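Local coordinates for envelope glycoprotein (PDB 5XEA) that probably attaches the virus to a receptor on the host cell and later drives fusion of the viral and host membranes, at residues Q38-T43 with V191-E196; P148-L153 with Q418-W423; S163-N168 with S274-T279; F187-K192 with S424-S429. One frame throughout, in Å; residues are numbered along the deposited sequence.

Contact 1: residues Q38-T43 with V191-E196; sequences QNELLT and VKDNFE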
loop_
_atom_site.group_PDB
_atom_site.type_symbol
_atom_site.label_atom_id
_atom_site.label_comp_id
_atom_site.label_asym_id
_atom_site.label_seq_id
_atom_site.Cartn_x
_atom_site.Cartn_y
_atom_site.Cartn_z
ATOM N N GLN B 38 6.555 13.160 -16.781
ATOM C CA GLN B 38 6.053 11.950 -16.138
ATOM C C GLN B 38 4.543 11.750 -16.315
ATOM O O GLN B 38 3.944 10.946 -15.586
ATOM C CB GLN B 38 6.416 11.960 -14.653
ATOM C CG GLN B 38 7.895 12.215 -14.391
ATOM C CD GLN B 38 8.540 11.129 -13.547
ATOM O OE1 GLN B 38 9.279 10.286 -14.058
ATOM N NE2 GLN B 38 8.265 11.149 -12.247
ATOM N N ASN B 39 3.917 12.443 -17.275
ATOM C CA ASN B 39 2.492 12.288 -17.538
ATOM C C ASN B 39 2.209 12.343 -19.034
ATOM O O ASN B 39 2.826 13.128 -19.761
ATOM C CB ASN B 39 1.671 13.377 -16.827
ATOM C CG ASN B 39 1.642 13.200 -15.318
ATOM O OD1 ASN B 39 1.473 12.086 -14.809
ATOM N ND2 ASN B 39 1.805 14.303 -14.592
ATOM N N GLU B 40 1.289 11.484 -19.487
ATOM C CA GLU B 40 0.586 11.665 -20.749
ATOM C C GLU B 40 -0.596 12.597 -20.542
ATOM O O GLU B 40 -1.007 12.873 -19.415
ATOM C CB GLU B 40 0.060 10.346 -21.299
ATOM C CG GLU B 40 1.056 9.237 -21.345
ATOM C CD GLU B 40 0.491 8.013 -22.015
ATOM O OE1 GLU B 40 -0.348 7.323 -21.395
ATOM O OE2 GLU B 40 0.862 7.751 -23.175
ATOM N N LEU B 41 -1.148 13.092 -21.645
ATOM C CA LEU B 41 -2.345 13.919 -21.603
ATOM C C LEU B 41 -3.514 13.092 -22.108
ATOM O O LEU B 41 -3.531 12.678 -23.275
ATOM C CB LEU B 41 -2.204 15.189 -22.438
ATOM C CG LEU B 41 -3.364 16.141 -22.158
ATOM C CD1 LEU B 41 -3.190 16.794 -20.794
ATOM C CD2 LEU B 41 -3.517 17.181 -23.259
ATOM N N LEU B 42 -4.466 12.822 -21.229
ATOM C CA LEU B 42 -5.669 12.099 -21.605
ATOM C C LEU B 42 -6.772 13.117 -21.839
ATOM O O LEU B 42 -7.158 13.848 -20.919
ATOM C CB LEU B 42 -6.080 11.091 -20.532
ATOM C CG LEU B 42 -7.515 10.569 -20.671
ATOM C CD1 LEU B 42 -7.669 9.680 -21.897
ATOM C CD2 LEU B 42 -7.931 9.835 -19.408
ATOM N N THR B 43 -7.243 13.197 -23.068
ATOM C CA THR B 43 -8.456 13.944 -23.384
ATOM C C THR B 43 -9.572 12.937 -23.609
ATOM O O THR B 43 -9.446 12.044 -24.457
ATOM C CB THR B 43 -8.265 14.837 -24.609
ATOM O OG1 THR B 43 -7.210 15.767 -24.348
ATOM C CG2 THR B 43 -9.548 15.610 -24.897
ATOM N N VAL B 191 -5.070 10.049 -26.178
ATOM C CA VAL B 191 -3.890 10.059 -25.302
ATOM C C VAL B 191 -2.719 10.645 -26.084
ATOM O O VAL B 191 -2.304 10.076 -27.100
ATOM C CB VAL B 191 -3.536 8.657 -24.775
ATOM C CG1 VAL B 191 -2.312 8.729 -23.877
ATOM C CG2 VAL B 191 -4.673 8.058 -23.999
ATOM N N LYS B 192 -2.175 11.759 -25.591
ATOM C CA LYS B 192 -1.113 12.517 -26.254
ATOM C C LYS B 192 0.139 12.583 -25.374
ATOM O O LYS B 192 0.049 12.855 -24.175
ATOM C CB LYS B 192 -1.612 13.933 -26.580
ATOM C CG LYS B 192 -0.632 14.815 -27.339
ATOM C CD LYS B 192 -0.260 14.224 -28.697
ATOM C CE LYS B 192 1.040 14.837 -29.232
ATOM N NZ LYS B 192 0.989 16.327 -29.264
ATOM N N ASP B 193 1.309 12.356 -25.974
ATOM C CA ASP B 193 2.595 12.473 -25.279
ATOM C C ASP B 193 3.265 13.782 -25.682
ATOM O O ASP B 193 3.678 13.944 -26.834
ATOM C CB ASP B 193 3.510 11.292 -25.594
ATOM C CG ASP B 193 2.898 9.977 -25.203
ATOM O OD1 ASP B 193 2.103 9.974 -24.239
ATOM O OD2 ASP B 193 3.205 8.955 -25.851
ATOM N N ASN B 194 3.350 14.714 -24.744
ATOM C CA ASN B 194 4.081 15.965 -24.946
ATOM C C ASN B 194 5.466 15.871 -24.297
ATOM O O ASN B 194 5.842 16.642 -23.411
ATOM C CB ASN B 194 3.272 17.137 -24.400
ATOM C CG ASN B 194 1.927 17.299 -25.105
ATOM O OD1 ASN B 194 1.840 17.250 -26.335
ATOM N ND2 ASN B 194 0.869 17.485 -24.320
ATOM N N PHE B 195 6.217 14.873 -24.748
ATOM C CA PHE B 195 7.554 14.596 -24.242
ATOM C C PHE B 195 8.267 13.726 -25.263
ATOM O O PHE B 195 7.651 13.173 -26.178
ATOM C CB PHE B 195 7.527 13.913 -22.862
ATOM C CG PHE B 195 6.741 12.607 -22.820
ATOM C CD1 PHE B 195 7.278 11.429 -23.330
ATOM C CD2 PHE B 195 5.478 12.562 -22.227
ATOM C CE1 PHE B 195 6.562 10.239 -23.282
ATOM C CE2 PHE B 195 4.755 11.377 -22.173
ATOM C CZ PHE B 195 5.294 10.215 -22.701
ATOM N N GLU B 196 9.573 13.590 -25.081
ATOM C CA GLU B 196 10.380 12.718 -25.917
ATOM C C GLU B 196 11.106 11.695 -25.059
ATOM O O GLU B 196 11.404 11.940 -23.885
ATOM C CB GLU B 196 11.382 13.517 -26.746
ATOM C CG GLU B 196 10.736 14.305 -27.869
ATOM C CD GLU B 196 11.409 15.641 -28.096
ATOM O OE1 GLU B 196 11.744 16.311 -27.096
ATOM O OE2 GLU B 196 11.609 16.015 -29.271
#
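Leu41 and Lys192 form an antiparallel hydrogen-bonded pair. Leu41 N donates to Lys192 O at 2.8 Å, and Lys192 N returns a bond to Leu41 O. Leu42 and Val191 follow as a non-hydrogen-bonded pair, where Leu42 CD1 meets Val191 CG2 at 4.0 Å. On the other face, Lys192 bends at chi2 and chi4 and bonds through NZ to Asn194 OD1 at 3.2 Å. Glu40 CG is anti to the carbonyl carbon (chi1 -49°), and the chain then runs extended alongside Asp193. Glu40 OE2 lies 2.8 Å from Asp193 OD1, with the two carboxylates nearly coplanar. Such closeness suggests that one of the acids holds a proton. The carboxylate of Glu40 also packs on Val191 CG1, and its OE1 is hydrogen-bonded to Thr164. Phe195 turns the edge of its ring to Asn39, with CE2 3.6 Å from Asn39 O. Asp193 CB sits over one face of that ring, toward the rim. The pair joins strand 40-56 to strand 187-192. Strand 133-156 borders strand 40-56, strand 180-184 pairs with strand 187-192, and Val162 of strand 159-165 packs against Glu40, Asp193 and Phe195.

Contact 2: residues P148-L153 with Q418-W423; sequences PVFFNL and QSEDGW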
loop_
_atom_site.group_PDB
_atom_site.type_symbol
_atom_site.label_atom_id
_atom_site.label_comp_id
_atom_site.label_asym_id
_atom_site.label_seq_id
_atom_site.Cartn_x
_atom_site.Cartn_y
_atom_site.Cartn_z
ATOM N N PRO B 148 -3.799 14.828 -16.797
ATOM C CA PRO B 148 -2.552 14.064 -16.858
ATOM C C PRO B 148 -2.727 12.693 -16.220
ATOM O O PRO B 148 -3.296 12.559 -15.135
ATOM C CB PRO B 148 -1.576 14.933 -16.057
ATOM C CG PRO B 148 -2.435 15.604 -15.052
ATOM C CD PRO B 148 -3.769 15.857 -15.739
ATOM N N VAL B 149 -2.216 11.666 -16.898
ATOM C CA VAL B 149 -2.191 10.313 -16.361
ATOM C C VAL B 149 -0.762 9.779 -16.429
ATOM O O VAL B 149 -0.045 10.022 -17.408
ATOM C CB VAL B 149 -3.161 9.382 -17.114
ATOM C CG1 VAL B 149 -4.657 9.843 -16.928
ATOM C CG2 VAL B 149 -2.775 9.298 -18.571
ATOM N N PHE B 150 -0.346 9.052 -15.391
ATOM C CA PHE B 150 1.000 8.490 -15.420
ATOM C C PHE B 150 1.051 7.320 -16.399
ATOM O O PHE B 150 0.020 6.807 -16.854
ATOM C CB PHE B 150 1.462 8.041 -14.022
ATOM C CG PHE B 150 0.611 6.939 -13.401
ATOM C CD1 PHE B 150 0.854 5.602 -13.681
ATOM C CD2 PHE B 150 -0.403 7.253 -12.511
ATOM C CE1 PHE B 150 0.079 4.607 -13.096
ATOM C CE2 PHE B 150 -1.167 6.278 -11.921
ATOM C CZ PHE B 150 -0.933 4.955 -12.209
ATOM N N PHE B 151 2.271 6.893 -16.728
ATOM C CA PHE B 151 2.457 5.839 -17.712
ATOM C C PHE B 151 3.714 5.059 -17.350
ATOM O O PHE B 151 4.435 5.412 -16.418
ATOM C CB PHE B 151 2.544 6.421 -19.132
ATOM C CG PHE B 151 3.721 7.356 -19.333
ATOM C CD1 PHE B 151 4.940 6.873 -19.778
ATOM C CD2 PHE B 151 3.606 8.705 -19.047
ATOM C CE1 PHE B 151 6.032 7.733 -19.947
ATOM C CE2 PHE B 151 4.671 9.565 -19.205
ATOM C CZ PHE B 151 5.895 9.078 -19.653
ATOM N N ASN B 152 3.943 3.965 -18.077
ATOM C CA ASN B 152 5.183 3.213 -18.020
ATOM C C ASN B 152 5.889 3.305 -19.366
ATOM O O ASN B 152 5.280 3.648 -20.384
ATOM C CB ASN B 152 4.942 1.733 -17.694
ATOM C CG ASN B 152 4.569 1.502 -16.238
ATOM O OD1 ASN B 152 4.930 2.281 -15.345
ATOM N ND2 ASN B 152 3.850 0.414 -15.992
ATOM N N LEU B 153 7.185 2.996 -19.360
ATOM C CA LEU B 153 7.885 2.656 -20.589
ATOM C C LEU B 153 8.037 1.145 -20.657
ATOM O O LEU B 153 7.961 0.452 -19.645
ATOM C CB LEU B 153 9.260 3.331 -20.667
ATOM C CG LEU B 153 9.345 4.849 -20.850
ATOM C CD1 LEU B 153 10.825 5.255 -21.006
ATOM C CD2 LEU B 153 8.495 5.337 -22.022
ATOM N N GLN B 418 -7.309 3.845 -11.708
ATOM C CA GLN B 418 -8.702 4.253 -11.493
ATOM C C GLN B 418 -8.806 5.457 -10.574
ATOM O O GLN B 418 -9.803 6.174 -10.631
ATOM C CB GLN B 418 -9.555 3.120 -10.890
ATOM C CG GLN B 418 -9.389 1.757 -11.536
ATOM C CD GLN B 418 -8.226 0.958 -10.935
ATOM O OE1 GLN B 418 -7.069 1.309 -11.124
ATOM N NE2 GLN B 418 -8.538 -0.122 -10.229
ATOM N N SER B 419 -7.810 5.680 -9.711
ATOM C CA SER B 419 -7.831 6.838 -8.826
ATOM C C SER B 419 -7.606 8.144 -9.576
ATOM O O SER B 419 -7.900 9.212 -9.031
ATOM C CB SER B 419 -6.754 6.715 -7.737
ATOM O OG SER B 419 -7.123 5.832 -6.699
ATOM N N GLU B 420 -7.073 8.092 -10.791
ATOM C CA GLU B 420 -6.734 9.331 -11.478
ATOM C C GLU B 420 -7.987 10.039 -11.975
ATOM O O GLU B 420 -8.947 9.404 -12.398
ATOM C CB GLU B 420 -5.802 9.045 -12.640
ATOM C CG GLU B 420 -4.469 8.478 -12.183
ATOM C CD GLU B 420 -3.640 8.072 -13.349
ATOM O OE1 GLU B 420 -3.925 6.993 -13.920
ATOM O OE2 GLU B 420 -2.729 8.848 -13.703
ATOM N N ASP B 421 -7.941 11.374 -11.930
ATOM C CA ASP B 421 -9.063 12.206 -12.341
ATOM C C ASP B 421 -9.505 11.908 -13.769
ATOM O O ASP B 421 -10.703 11.866 -14.052
ATOM C CB ASP B 421 -8.693 13.684 -12.188
ATOM C CG ASP B 421 -8.543 14.098 -10.729
ATOM O OD1 ASP B 421 -9.047 13.372 -9.836
ATOM O OD2 ASP B 421 -7.939 15.163 -10.471
ATOM N N GLY B 422 -8.560 11.692 -14.685
ATOM C CA GLY B 422 -8.945 11.440 -16.068
ATOM C C GLY B 422 -9.833 10.217 -16.236
ATOM O O GLY B 422 -10.820 10.256 -16.975
ATOM N N TRP B 423 -9.510 9.121 -15.542
ATOM C CA TRP B 423 -10.308 7.915 -15.707
ATOM C C TRP B 423 -11.523 7.918 -14.800
ATOM O O TRP B 423 -12.561 7.405 -15.200
ATOM C CB TRP B 423 -9.470 6.663 -15.469
ATOM C CG TRP B 423 -8.312 6.573 -16.398
ATOM C CD1 TRP B 423 -7.005 6.755 -16.086
ATOM C CD2 TRP B 423 -8.361 6.285 -17.798
ATOM N NE1 TRP B 423 -6.219 6.583 -17.209
ATOM C CE2 TRP B 423 -7.033 6.298 -18.274
ATOM C CE3 TRP B 423 -9.404 6.029 -18.699
ATOM C CZ2 TRP B 423 -6.717 6.059 -19.607
ATOM C CZ3 TRP B 423 -9.090 5.790 -20.026
ATOM C CH2 TRP B 423 -7.763 5.802 -20.467
HETATM O O HOH W 1 -5.902 12.436 -13.786
HETATM O O HOH W 2 -2.225 6.163 -15.557
#
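Phe150 O takes a hydrogen bond from a water at 2.7 Å, and the same water donates to Glu420 OE1. The other oxygen, Glu420 OE2, accepts a hydrogen bond from Phe150 N at 2.9 Å, through the syn lone pair. That bond is moderately bent, with 153° at the hydrogen. One carboxylate thus reaches both the N-H and the carbonyl of Phe150, directly and through water. Glu420 CG lies anti to the carbonyl carbon (chi1 -64°), and the extended chain beyond it carries the acid to the strand. The Phe150 ring meets the carboxylate obliquely, its plane 26° from that of the acid, with CE2 3.4 Å from Glu420 CD. The bridging water lies over the centre of one ring face. Val149 crosses the Trp423 side chain at about a right angle, and its CG1 is 3.6 Å from Trp423 NE1. A second water links Pro148 O to Gly422 N, one of the first N-H groups of the helix. Pro269 of the second subunit packs on Glu420, and Asp421 forms a salt bridge with Lys273 of that subunit. Glu420 occupies the N-cap position, and its side chain bonds to the backbone of the strand: a helix start docked on a strand.

Contact 3: residues S163-N168 with S274-T279; sequences STLLPN and SWTVVT. With NAG (2-acetamido-2-deoxy-beta-D-glucopyranose), chain E.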
loop_
_atom_site.group_PDB
_atom_site.type_symbol
_atom_site.label_atom_id
_atom_site.label_comp_id
_atom_site.label_asym_id
_atom_site.label_seq_id
_atom_site.Cartn_x
_atom_site.Cartn_y
_atom_site.Cartn_z
ATOM N N SER B 163 3.865 3.004 -22.602
ATOM C CA SER B 163 2.869 2.009 -22.210
ATOM C C SER B 163 1.739 2.744 -21.506
ATOM O O SER B 163 1.874 3.137 -20.345
ATOM C CB SER B 163 3.498 0.941 -21.314
ATOM O OG SER B 163 2.563 -0.060 -20.947
ATOM N N THR B 164 0.632 2.932 -22.220
ATOM C CA THR B 164 -0.528 3.618 -21.683
ATOM C C THR B 164 -1.345 2.642 -20.850
ATOM O O THR B 164 -1.626 1.521 -21.287
ATOM C CB THR B 164 -1.353 4.212 -22.823
ATOM O OG1 THR B 164 -0.705 5.403 -23.279
ATOM C CG2 THR B 164 -2.821 4.528 -22.383
ATOM N N LEU B 165 -1.696 3.065 -19.640
ATOM C CA LEU B 165 -2.295 2.194 -18.639
ATOM C C LEU B 165 -3.808 2.385 -18.651
ATOM O O LEU B 165 -4.303 3.491 -18.406
ATOM C CB LEU B 165 -1.703 2.499 -17.259
ATOM C CG LEU B 165 -0.158 2.496 -17.231
ATOM C CD1 LEU B 165 0.396 2.862 -15.867
ATOM C CD2 LEU B 165 0.355 1.144 -17.632
ATOM N N LEU B 166 -4.529 1.326 -18.948
ATOM C CA LEU B 166 -5.974 1.509 -18.982
ATOM C C LEU B 166 -6.598 1.060 -17.663
ATOM O O LEU B 166 -6.030 0.224 -16.957
ATOM C CB LEU B 166 -6.581 0.715 -20.145
ATOM C CG LEU B 166 -6.054 1.027 -21.552
ATOM C CD1 LEU B 166 -6.695 0.106 -22.592
ATOM C CD2 LEU B 166 -6.282 2.484 -21.931
ATOM N N PRO B 167 -7.778 1.574 -17.280
ATOM C CA PRO B 167 -8.321 1.239 -15.947
ATOM C C PRO B 167 -8.789 -0.206 -15.792
ATOM O O PRO B 167 -8.956 -0.653 -14.643
ATOM C CB PRO B 167 -9.471 2.238 -15.764
ATOM C CG PRO B 167 -9.713 2.831 -17.106
ATOM C CD PRO B 167 -8.445 2.741 -17.877
ATOM N N ASN B 168 -8.936 -0.973 -16.870
ATOM C CA ASN B 168 -9.224 -2.402 -16.732
ATOM C C ASN B 168 -7.973 -3.271 -16.663
ATOM O O ASN B 168 -8.085 -4.501 -16.693
ATOM C CB ASN B 168 -10.112 -2.899 -17.874
ATOM C CG ASN B 168 -9.468 -2.744 -19.250
ATOM O OD1 ASN B 168 -8.276 -2.452 -19.377
ATOM N ND2 ASN B 168 -10.274 -2.942 -20.295
ATOM N N SER B 274 -2.343 -5.393 -15.222
ATOM C CA SER B 274 -1.289 -4.554 -14.672
ATOM C C SER B 274 -1.523 -4.358 -13.178
ATOM O O SER B 274 -2.654 -4.155 -12.728
ATOM C CB SER B 274 -1.258 -3.198 -15.379
ATOM O OG SER B 274 -0.420 -2.293 -14.674
ATOM N N TRP B 275 -0.442 -4.447 -12.405
ATOM C CA TRP B 275 -0.506 -4.184 -10.977
ATOM C C TRP B 275 -0.844 -2.735 -10.662
ATOM O O TRP B 275 -1.167 -2.429 -9.509
ATOM C CB TRP B 275 0.836 -4.562 -10.338
ATOM C CG TRP B 275 1.069 -6.050 -10.297
ATOM C CD1 TRP B 275 2.132 -6.732 -10.830
ATOM C CD2 TRP B 275 0.236 -7.033 -9.666
ATOM N NE1 TRP B 275 2.002 -8.082 -10.569
ATOM C CE2 TRP B 275 0.849 -8.289 -9.858
ATOM C CE3 TRP B 275 -0.966 -6.972 -8.940
ATOM C CZ2 TRP B 275 0.302 -9.470 -9.364
ATOM C CZ3 TRP B 275 -1.516 -8.156 -8.453
ATOM C CH2 TRP B 275 -0.875 -9.387 -8.668
ATOM N N THR B 276 -0.757 -1.833 -11.646
ATOM C CA THR B 276 -1.140 -0.442 -11.433
ATOM C C THR B 276 -2.650 -0.266 -11.246
ATOM O O THR B 276 -3.077 0.823 -10.853
ATOM C CB THR B 276 -0.680 0.428 -12.607
ATOM O OG1 THR B 276 -1.349 0.008 -13.809
ATOM C CG2 THR B 276 0.901 0.356 -12.817
ATOM N N VAL B 277 -3.461 -1.296 -11.486
ATOM C CA VAL B 277 -4.900 -1.199 -11.230
ATOM C C VAL B 277 -5.351 -2.068 -10.067
ATOM O O VAL B 277 -6.530 -2.023 -9.706
ATOM C CB VAL B 277 -5.745 -1.507 -12.488
ATOM C CG1 VAL B 277 -5.312 -0.642 -13.657
ATOM C CG2 VAL B 277 -5.680 -2.991 -12.850
ATOM N N VAL B 278 -4.460 -2.832 -9.446
ATOM C CA VAL B 278 -4.861 -3.703 -8.346
ATOM C C VAL B 278 -4.647 -2.957 -7.031
ATOM O O VAL B 278 -3.534 -2.537 -6.713
ATOM C CB VAL B 278 -4.096 -5.035 -8.374
ATOM C CG1 VAL B 278 -4.606 -5.950 -7.252
ATOM C CG2 VAL B 278 -4.262 -5.731 -9.726
ATOM N N THR B 279 -5.719 -2.810 -6.260
ATOM C CA THR B 279 -5.687 -2.071 -5.005
ATOM C C THR B 279 -4.935 -2.845 -3.922
ATOM O O THR B 279 -5.220 -4.023 -3.698
ATOM C CB THR B 279 -7.117 -1.834 -4.533
ATOM O OG1 THR B 279 -7.801 -0.989 -5.466
ATOM C CG2 THR B 279 -7.091 -1.219 -3.162
HETATM C C1 NAG E . -9.839 -2.824 -21.663
HETATM C C2 NAG E . -10.404 -3.932 -22.561
HETATM C C3 NAG E . -10.111 -3.644 -24.040
HETATM C C4 NAG E . -10.531 -2.230 -24.427
HETATM C C5 NAG E . -9.855 -1.253 -23.465
HETATM C C6 NAG E . -10.229 0.195 -23.668
HETATM C C7 NAG E . -10.533 -6.131 -21.481
HETATM C C8 NAG E . -9.808 -7.404 -21.178
HETATM N N2 NAG E . -9.849 -5.221 -22.181
HETATM O O3 NAG E . -10.783 -4.602 -24.852
HETATM O O4 NAG E . -10.153 -1.999 -25.782
HETATM O O5 NAG E . -10.266 -1.565 -22.130
HETATM O O6 NAG E . -11.465 0.487 -23.030
HETATM O O7 NAG E . -11.687 -5.934 -21.110
#
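Val277 CG1 packs against two backbone oxygens, Leu166 O at 3.5 Å and Pro167 O at 3.8 Å, and no hydrogen bond crosses the contact. The methyl sits anti to its own carbonyl carbon (chi1 -54°), which turns it to these two oxygens. Leu165 crosses Thr276 at about a right angle, with its CD1 3.9 Å from Thr276 OG1 and nearly as close to CG2. The hydroxyl of Thr276 is held within its own segment by Ser274 OG at 2.6 Å, and Val277 N bonds to Ser274 O, which closes the turn. Asn168 sets out away from the turn at CB, and its ND2 is covalently joined to C1 of an N-acetylglucosamine, while OD1 bonds to Ser170 N. Leu166 CD1 packs 3.5 Å from C5 of the sugar. Val278 and Trp275 of the turn pack on Ile282 of the second subunit. The site is an N-glycosylated loop leaving strand 159-165, with the sugar directed away from the segment that leads into helix 282-327.

Contact 4: residues F187-K192 with S424-S429; sequences FSYLVK and SFVVKS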
loop_
_atom_site.group_PDB
_atom_site.type_symbol
_atom_site.label_atom_id
_atom_site.label_comp_id
_atom_site.label_asym_id
_atom_site.label_seq_id
_atom_site.Cartn_x
_atom_site.Cartn_y
_atom_site.Cartn_z
ATOM N N PHE B 187 -18.148 7.601 -25.377
ATOM C CA PHE B 187 -16.870 8.248 -25.140
ATOM C C PHE B 187 -15.941 8.084 -26.335
ATOM O O PHE B 187 -15.926 7.047 -27.005
ATOM C CB PHE B 187 -16.183 7.660 -23.892
ATOM C CG PHE B 187 -16.359 8.488 -22.645
ATOM C CD1 PHE B 187 -15.460 9.484 -22.324
ATOM C CD2 PHE B 187 -17.436 8.276 -21.801
ATOM C CE1 PHE B 187 -15.618 10.252 -21.168
ATOM C CE2 PHE B 187 -17.612 9.043 -20.653
ATOM C CZ PHE B 187 -16.704 10.029 -20.340
ATOM N N SER B 188 -15.146 9.116 -26.576
ATOM C CA SER B 188 -13.890 8.957 -27.298
ATOM C C SER B 188 -12.736 9.399 -26.406
ATOM O O SER B 188 -12.908 10.232 -25.509
ATOM C CB SER B 188 -13.893 9.751 -28.613
ATOM O OG SER B 188 -14.926 9.282 -29.469
ATOM N N TYR B 189 -11.560 8.834 -26.665
ATOM C CA TYR B 189 -10.369 9.059 -25.860
ATOM C C TYR B 189 -9.192 9.407 -26.757
ATOM O O TYR B 189 -8.946 8.737 -27.766
ATOM C CB TYR B 189 -9.994 7.826 -25.040
ATOM C CG TYR B 189 -11.113 7.258 -24.209
ATOM C CD1 TYR B 189 -11.233 7.575 -22.864
ATOM C CD2 TYR B 189 -12.032 6.389 -24.767
ATOM C CE1 TYR B 189 -12.261 7.045 -22.088
ATOM C CE2 TYR B 189 -13.076 5.850 -23.997
ATOM C CZ TYR B 189 -13.177 6.184 -22.661
ATOM O OH TYR B 189 -14.205 5.649 -21.920
ATOM N N LEU B 190 -8.458 10.442 -26.370
ATOM C CA LEU B 190 -7.216 10.819 -27.041
ATOM C C LEU B 190 -6.097 10.874 -26.000
ATOM O O LEU B 190 -6.188 11.635 -25.029
ATOM C CB LEU B 190 -7.365 12.166 -27.758
ATOM C CG LEU B 190 -6.135 12.703 -28.507
ATOM C CD1 LEU B 190 -5.678 11.765 -29.622
ATOM C CD2 LEU B 190 -6.447 14.079 -29.049
ATOM N N VAL B 191 -5.070 10.049 -26.178
ATOM C CA VAL B 191 -3.890 10.059 -25.302
ATOM C C VAL B 191 -2.719 10.645 -26.084
ATOM O O VAL B 191 -2.304 10.076 -27.100
ATOM C CB VAL B 191 -3.536 8.657 -24.775
ATOM C CG1 VAL B 191 -2.312 8.729 -23.877
ATOM C CG2 VAL B 191 -4.673 8.058 -23.999
ATOM N N LYS B 192 -2.175 11.759 -25.591
ATOM C CA LYS B 192 -1.113 12.517 -26.254
ATOM C C LYS B 192 0.139 12.583 -25.374
ATOM O O LYS B 192 0.049 12.855 -24.175
ATOM C CB LYS B 192 -1.612 13.933 -26.580
ATOM C CG LYS B 192 -0.632 14.815 -27.339
ATOM C CD LYS B 192 -0.260 14.224 -28.697
ATOM C CE LYS B 192 1.040 14.837 -29.232
ATOM N NZ LYS B 192 0.989 16.327 -29.264
ATOM N N SER B 424 -11.432 8.503 -13.596
ATOM C CA SER B 424 -12.626 8.609 -12.769
ATOM C C SER B 424 -13.681 9.515 -13.391
ATOM O O SER B 424 -14.847 9.404 -13.020
ATOM C CB SER B 424 -12.271 9.102 -11.363
ATOM O OG SER B 424 -11.816 10.435 -11.386
ATOM N N PHE B 425 -13.293 10.397 -14.323
ATOM C CA PHE B 425 -14.257 11.184 -15.099
ATOM C C PHE B 425 -15.229 10.288 -15.851
ATOM O O PHE B 425 -16.413 10.620 -15.995
ATOM C CB PHE B 425 -13.501 12.085 -16.084
ATOM C CG PHE B 425 -14.384 13.008 -16.929
ATOM C CD1 PHE B 425 -14.910 14.176 -16.392
ATOM C CD2 PHE B 425 -14.591 12.748 -18.278
ATOM C CE1 PHE B 425 -15.690 15.041 -17.165
ATOM C CE2 PHE B 425 -15.367 13.617 -19.071
ATOM C CZ PHE B 425 -15.911 14.760 -18.517
ATOM N N VAL B 426 -14.739 9.164 -16.375
ATOM C CA VAL B 426 -15.607 8.245 -17.117
ATOM C C VAL B 426 -16.659 7.637 -16.196
ATOM O O VAL B 426 -17.832 7.503 -16.571
ATOM C CB VAL B 426 -14.753 7.154 -17.793
ATOM C CG1 VAL B 426 -15.640 6.149 -18.553
ATOM C CG2 VAL B 426 -13.671 7.795 -18.677
ATOM N N VAL B 427 -16.251 7.244 -14.982
ATOM C CA VAL B 427 -17.167 6.649 -14.006
ATOM C C VAL B 427 -18.183 7.674 -13.529
ATOM O O VAL B 427 -19.379 7.372 -13.413
ATOM C CB VAL B 427 -16.377 6.067 -12.810
ATOM C CG1 VAL B 427 -17.339 5.397 -11.774
ATOM C CG2 VAL B 427 -15.313 5.090 -13.274
ATOM N N LYS B 428 -17.725 8.898 -13.232
ATOM C CA LYS B 428 -18.641 9.985 -12.872
ATOM C C LYS B 428 -19.658 10.258 -13.977
ATOM O O LYS B 428 -20.822 10.574 -13.701
ATOM C CB LYS B 428 -17.850 11.264 -12.565
ATOM C CG LYS B 428 -17.098 11.219 -11.233
ATOM C CD LYS B 428 -16.158 12.422 -11.049
ATOM C CE LYS B 428 -15.180 12.155 -9.893
ATOM N NZ LYS B 428 -14.079 13.164 -9.821
ATOM N N SER B 429 -19.231 10.186 -15.237
ATOM C CA SER B 429 -20.182 10.375 -16.333
ATOM C C SER B 429 -21.263 9.290 -16.307
ATOM O O SER B 429 -22.461 9.578 -16.455
ATOM C CB SER B 429 -19.432 10.371 -17.667
ATOM O OG SER B 429 -20.355 10.325 -18.750
#
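Val426 CG2 lies over one face of the Phe187 ring, a CH-pi contact 4.3 Å from the centroid and 21° off the normal. The methyl is set toward the rim rather than the centre. Two other helix residues reach the edge of the same ring: Phe425 with CD2 4.0 Å from Phe187 CE1, and Ser429 with OG 3.6 Å from Phe187 CE2. The two phenyl groups approach each other at a slant. Val426 CG1 is anti to the backbone N (chi1 179°) and touches Tyr189 OH at 3.7 Å, while CG2 meets the edge of the tyrosine ring at CE1, 3.8 Å away. One methyl thus touches both aromatic residues, the face of Phe187 and the edge of Tyr189. Farther out, Trp182 stacks on Tyr189, Tyr46 meets the Phe187 ring, and Ala44 packs against Phe187 and Tyr189. Arg141 holds Ser429 O. The axes of segments 187-192 and 424-429 approach to 11.3 Å, at 170°. This is a helix-on-sheet packing, with helix 421-437 laid nearly antiparallel to strand 187-192 of an antiparallel sheet.

How the contacts relate
The four contacts belong to one antiparallel sheet and the elements laid against it. Contacts 1 and 4 share Val191 and Lys192 on strand 187-192; contact 1 pairs its end with strand 40-56, while contact 4 covers its start with helix 421-437. That helix begins in contact 2, whose centre lies about 11 Å from that of contact 4. Glu40 N probably bonds to Val149 O at 2.9 Å, tying contact 1 to contact 2. Contacts 2 and 3 are closest, with centres about 9 Å apart; Gln418 NE2 lies 2.8 Å from Val277 O, and Trp423 packs on Pro167. Both touch the second subunit. The sugar on Asn168 of contact 3 is also hydrogen-bonded to Glu184.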